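Long-range contact in oxidoreductase, putative (Neosartorya fumigata, PDB 6SLE), which is a putative NADP-dependent oxidoreductase, related to reductive aminases and assigned 3-hydroxyisobutyrate dehydrogenase activity: residues S5-G10 against I61-L66. Residues are numbered along the deposited sequence; the frame is centred on the assembly and turned at random.
Sequences SIFGLG and IIICLL. With NAP (NADP nicotinamide-adenine-dinucleotide phosphate), chain I.
F7 pairs with I63 where two parallel strands of a Rossmann fold run side by side, 5-7 and 61-63, their axes 4.8 Å apart at closest approach. The firm backbone bond runs from C64 N to F7 O (3.0 Å), where strand 61-63 gives way to loop; two weak ones, I62 N to S5 O and F7 N to I62 O, precede it.

On one face of the sheet the F7 ring lies across I61, with CE1 3.8 Å from I61 CG2, while F7 CB meets I63 CG1. The ring's chi1 of -74° sets CG beside its backbone N, and this broad apolar group suits a place under helices 51-55 and 68-75, beside W30. On the other face I6 and I62 point the same way, I6 CD1 resting 4.0 Å from I62 CB; beta-branched side chains such as isoleucine suit extended backbone and fill the buried layer. S5, also buried, has its hydroxyl bonded to the carbonyl of G54.

Beyond the strands both segments run on toward the cofactor. The positive phi of G8 (96°) favours glycine, and its bare CA packs 3.6 Å from C64 O. G8 and G10 fit the glycine-rich GxGxxG pattern of dinucleotide-binding folds, G10 CA coming within 3.4 Å of O5B, the 5'-oxygen that links ribose to phosphate in NADP. T91 holds the amide of L65, whose CD2 packs between G8 and the adenine. L9 N, hydrogen-bonded to N31 OD1, lies 3.1 Å from the ribose oxygen O3B of NADP.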
ATOM      1  N   SER A   5      32.320   2.385  14.986  1.00 49.50           N
ATOM      2  CA  SER A   5      32.995   2.685  13.694  1.00 43.69           C
ATOM      3  C   SER A   5      32.044   2.376  12.538  1.00 38.07           C
ATOM      4  O   SER A   5      31.740   1.194  12.310  1.00 38.36           O
ATOM      5  CB  SER A   5      34.284   1.930  13.539  1.00 44.80           C
ATOM      6  OG  SER A   5      34.829   2.185  12.252  1.00 45.51           O
ATOM      7  N   ILE A   6      31.621   3.407  11.810  1.00 34.63           N
ATOM      8  CA  ILE A   6      30.633   3.290  10.702  1.00 31.40           C
ATOM      9  C   ILE A   6      31.376   3.120   9.374  1.00 32.45           C
ATOM     10  O   ILE A   6      32.509   3.599   9.260  1.00 36.54           O
ATOM     11  CB  ILE A   6      29.714   4.517  10.667  1.00 33.61           C
ATOM     12  CG1 ILE A   6      29.341   5.052  12.059  1.00 27.52           C
ATOM     13  CG2 ILE A   6      28.501   4.207   9.794  1.00 37.93           C
ATOM     14  CD1 ILE A   6      28.843   4.012  13.021  1.00 27.60           C
ATOM     15  N   PHE A   7      30.745   2.427   8.421  1.00 32.38           N
ATOM     16  CA  PHE A   7      31.128   2.313   6.986  1.00 27.09           C
ATOM     17  C   PHE A   7      29.926   2.718   6.130  1.00 26.61           C
ATOM     18  O   PHE A   7      28.826   2.166   6.346  1.00 26.64           O
ATOM     19  CB  PHE A   7      31.487   0.885   6.624  1.00 25.79           C
ATOM     20  CG  PHE A   7      32.808   0.406   7.138  1.00 26.06           C
ATOM     21  CD1 PHE A   7      33.017   0.203   8.479  1.00 26.63           C
ATOM     22  CD2 PHE A   7      33.819   0.075   6.241  1.00 29.17           C
ATOM     23  CE1 PHE A   7      34.243  -0.276   8.925  1.00 31.26           C
ATOM     24  CE2 PHE A   7      35.044  -0.394   6.693  1.00 29.18           C
ATOM     25  CZ  PHE A   7      35.258  -0.563   8.040  1.00 28.80           C
ATOM     26  N   GLY A   8      30.125   3.648   5.201  1.00 26.72           N
ATOM     27  CA  GLY A   8      29.100   4.131   4.255  1.00 32.18           C
ATOM     28  C   GLY A   8      28.442   5.399   4.756  1.00 32.99           C
ATOM     29  O   GLY A   8      27.755   5.326   5.782  1.00 39.34           O
ATOM     30  N   LEU A   9      28.643   6.522   4.062  1.00 31.22           N
ATOM     31  CA  LEU A   9      28.198   7.860   4.523  1.00 30.32           C
ATOM     32  C   LEU A   9      27.248   8.451   3.479  1.00 28.52           C
ATOM     33  O   LEU A   9      27.401   9.635   3.122  1.00 26.89           O
ATOM     34  CB  LEU A   9      29.433   8.724   4.780  1.00 31.12           C
ATOM     35  CG  LEU A   9      30.202   8.337   6.045  1.00 32.60           C
ATOM     36  CD1 LEU A   9      31.649   8.787   5.973  1.00 36.33           C
ATOM     37  CD2 LEU A   9      29.536   8.908   7.275  1.00 33.14           C
ATOM     38  N   GLY A  10      26.262   7.651   3.055  1.00 24.32           N
ATOM     39  CA  GLY A  10      25.141   8.165   2.255  1.00 25.17           C
ATOM     40  C   GLY A  10      24.133   8.871   3.147  1.00 25.80           C
ATOM     41  O   GLY A  10      24.490   9.227   4.263  1.00 24.29           O
ATOM     42  N   ILE A  61      30.773  -2.358  14.862  1.00 35.90           N
ATOM     43  CA  ILE A  61      30.964  -1.893  13.460  1.00 31.09           C
ATOM     44  C   ILE A  61      29.598  -1.899  12.776  1.00 30.29           C
ATOM     45  O   ILE A  61      29.088  -2.980  12.512  1.00 37.75           O
ATOM     46  CB  ILE A  61      32.016  -2.757  12.755  1.00 28.69           C
ATOM     47  CG1 ILE A  61      33.372  -2.656  13.456  1.00 28.07           C
ATOM     48  CG2 ILE A  61      32.113  -2.386  11.284  1.00 30.88           C
ATOM     49  CD1 ILE A  61      34.349  -3.715  13.029  1.00 29.45           C
ATOM     50  N   ILE A  62      29.026  -0.722  12.542  1.00 28.32           N
ATOM     51  CA  ILE A  62      27.718  -0.536  11.863  1.00 28.17           C
ATOM     52  C   ILE A  62      27.987  -0.225  10.393  1.00 26.12           C
ATOM     53  O   ILE A  62      28.239   0.957  10.103  1.00 35.77           O
ATOM     54  CB  ILE A  62      26.889   0.587  12.522  1.00 30.24           C
ATOM     55  CG1 ILE A  62      26.865   0.501  14.052  1.00 34.39           C
ATOM     56  CG2 ILE A  62      25.485   0.570  11.930  1.00 29.78           C
ATOM     57  CD1 ILE A  62      26.008  -0.656  14.603  1.00 36.39           C
ATOM     58  N   ILE A  63      27.918  -1.222   9.506  1.00 21.95           N
ATOM     59  CA  ILE A  63      27.992  -1.013   8.022  1.00 20.78           C
ATOM     60  C   ILE A  63      26.606  -0.571   7.509  1.00 22.03           C
ATOM     61  O   ILE A  63      25.591  -0.989   8.086  1.00 19.68           O
ATOM     62  CB  ILE A  63      28.499  -2.275   7.309  1.00 17.40           C
ATOM     63  CG1 ILE A  63      29.882  -2.686   7.809  1.00 15.95           C
ATOM     64  CG2 ILE A  63      28.450  -2.111   5.807  1.00 17.43           C
ATOM     65  CD1 ILE A  63      30.274  -4.082   7.410  1.00 16.09           C
ATOM     66  N   CYS A  64      26.565   0.271   6.473  1.00 23.97           N
ATOM     67  CA  CYS A  64      25.309   0.720   5.824  1.00 24.23           C
ATOM     68  C   CYS A  64      25.577   1.330   4.433  1.00 24.54           C
ATOM     69  O   CYS A  64      25.864   2.539   4.402  1.00 21.82           O
ATOM     70  CB  CYS A  64      24.600   1.738   6.697  1.00 23.31           C
ATOM     71  SG  CYS A  64      23.019   2.180   5.951  1.00 34.36           S
ATOM     72  N   LEU A  65      25.452   0.538   3.352  1.00 24.27           N
ATOM     73  CA  LEU A  65      25.964   0.863   1.990  1.00 24.38           C
ATOM     74  C   LEU A  65      24.847   0.701   0.944  1.00 28.67           C
ATOM     75  O   LEU A  65      23.672   0.614   1.371  1.00 25.38           O
ATOM     76  CB  LEU A  65      27.160  -0.055   1.704  1.00 23.50           C
ATOM     77  CG  LEU A  65      28.388   0.210   2.571  1.00 23.52           C
ATOM     78  CD1 LEU A  65      29.353  -0.972   2.586  1.00 23.13           C
ATOM     79  CD2 LEU A  65      29.093   1.457   2.079  1.00 24.38           C
ATOM     80  N   LEU A  66      25.201   0.670  -0.360  1.00 30.41           N
ATOM     81  CA  LEU A  66      24.257   0.548  -1.509  1.00 34.07           C
ATOM     82  C   LEU A  66      23.706  -0.872  -1.593  1.00 37.09           C
ATOM     83  O   LEU A  66      22.461  -1.014  -1.709  1.00 47.86           O
ATOM     84  CB  LEU A  66      24.975   0.868  -2.829  1.00 40.95           C
TER
HETATM   85  PA  NAP I1000      22.765   6.183  -1.075  1.00 26.17           P
HETATM   86  O1A NAP I1000      21.962   7.547  -1.126  1.00 24.07           O
HETATM   87  O2A NAP I1000      23.126   5.681  -2.458  1.00 20.45           O
HETATM   88  O5B NAP I1000      24.080   6.016  -0.178  1.00 21.23           O
HETATM   89  C5B NAP I1000      25.109   5.460  -0.931  1.00 22.77           C
HETATM   90  C4B NAP I1000      26.118   4.816  -0.004  1.00 23.43           C
HETATM   91  O4B NAP I1000      26.552   3.541  -0.555  1.00 25.60           O
HETATM   92  C3B NAP I1000      27.387   5.619   0.075  1.00 22.69           C
HETATM   93  O3B NAP I1000      27.956   5.163   1.319  1.00 24.04           O
HETATM   94  C2B NAP I1000      28.148   5.073  -1.091  1.00 23.24           C
HETATM   95  O2B NAP I1000      29.498   5.475  -1.187  1.00 24.55           O
HETATM   96  C1B NAP I1000      27.975   3.588  -0.822  1.00 23.92           C
HETATM   97  N9A NAP I1000      28.465   2.708  -1.936  1.00 25.29           N
HETATM   98  C8A NAP I1000      27.978   2.573  -3.199  1.00 25.96           C
HETATM   99  N7A NAP I1000      28.696   1.672  -3.925  1.00 25.50           N
HETATM  100  C5A NAP I1000      29.639   1.190  -3.091  1.00 25.33           C
HETATM  101  C6A NAP I1000      30.748   0.232  -3.214  1.00 27.37           C
HETATM  102  N6A NAP I1000      30.927  -0.407  -4.420  1.00 27.25           N
HETATM  103  N1A NAP I1000      31.545   0.034  -2.111  1.00 27.51           N
HETATM  104  C2A NAP I1000      31.346   0.677  -0.942  1.00 25.23           C
HETATM  105  N3A NAP I1000      30.369   1.600  -0.791  1.00 24.09           N
HETATM  106  C4A NAP I1000      29.511   1.881  -1.806  1.00 24.92           C
HETATM  107  O3  NAP I1000      22.025   5.155  -0.058  1.00 26.40           O
HETATM  108  PN  NAP I1000      21.440   5.482   1.436  1.00 29.09           P
HETATM  109  O1N NAP I1000      20.070   6.124   1.142  1.00 26.81           O
HETATM  110  O2N NAP I1000      22.556   5.837   2.413  1.00 22.99           O
HETATM  111  O5D NAP I1000      21.026   3.995   1.908  1.00 24.98           O
HETATM  112  C5D NAP I1000      22.062   3.118   2.339  1.00 26.49           C
HETATM  113  C4D NAP I1000      21.446   1.838   2.895  1.00 26.36           C
HETATM  114  O4D NAP I1000      20.378   2.085   3.843  1.00 27.12           O
HETATM  115  C3D NAP I1000      20.833   1.110   1.693  1.00 25.92           C
HETATM  116  O3D NAP I1000      20.925  -0.343   1.829  1.00 19.79           O
HETATM  117  C2D NAP I1000      19.417   1.610   1.747  1.00 24.94           C
HETATM  118  O2D NAP I1000      18.785   0.599   1.020  1.00 27.48           O
HETATM  119  C1D NAP I1000      19.140   1.606   3.240  1.00 27.53           C
HETATM  120  N1N NAP I1000      17.924   2.333   3.638  1.00 30.61           N
HETATM  121  C2N NAP I1000      17.709   3.643   3.272  1.00 34.42           C
HETATM  122  C3N NAP I1000      16.539   4.329   3.666  1.00 34.69           C
HETATM  123  C7N NAP I1000      16.268   5.748   3.262  1.00 40.38           C
HETATM  124  O7N NAP I1000      15.105   6.165   3.192  1.00 37.61           O
HETATM  125  N7N NAP I1000      17.304   6.539   2.964  1.00 45.82           N
HETATM  126  C4N NAP I1000      15.582   3.651   4.431  1.00 35.64           C
HETATM  127  C5N NAP I1000      15.821   2.325   4.821  1.00 33.66           C
HETATM  128  C6N NAP I1000      17.011   1.679   4.403  1.00 31.96           C
HETATM  129  P2B NAP I1000      29.745   6.825  -2.035  1.00 28.12           P
HETATM  130  O1X NAP I1000      28.586   6.788  -3.049  1.00 21.51           O
HETATM  131  O2X NAP I1000      29.714   7.774  -0.769  1.00 23.04           O
HETATM  132  O3X NAP I1000      31.047   6.737  -2.825  1.00 20.63           O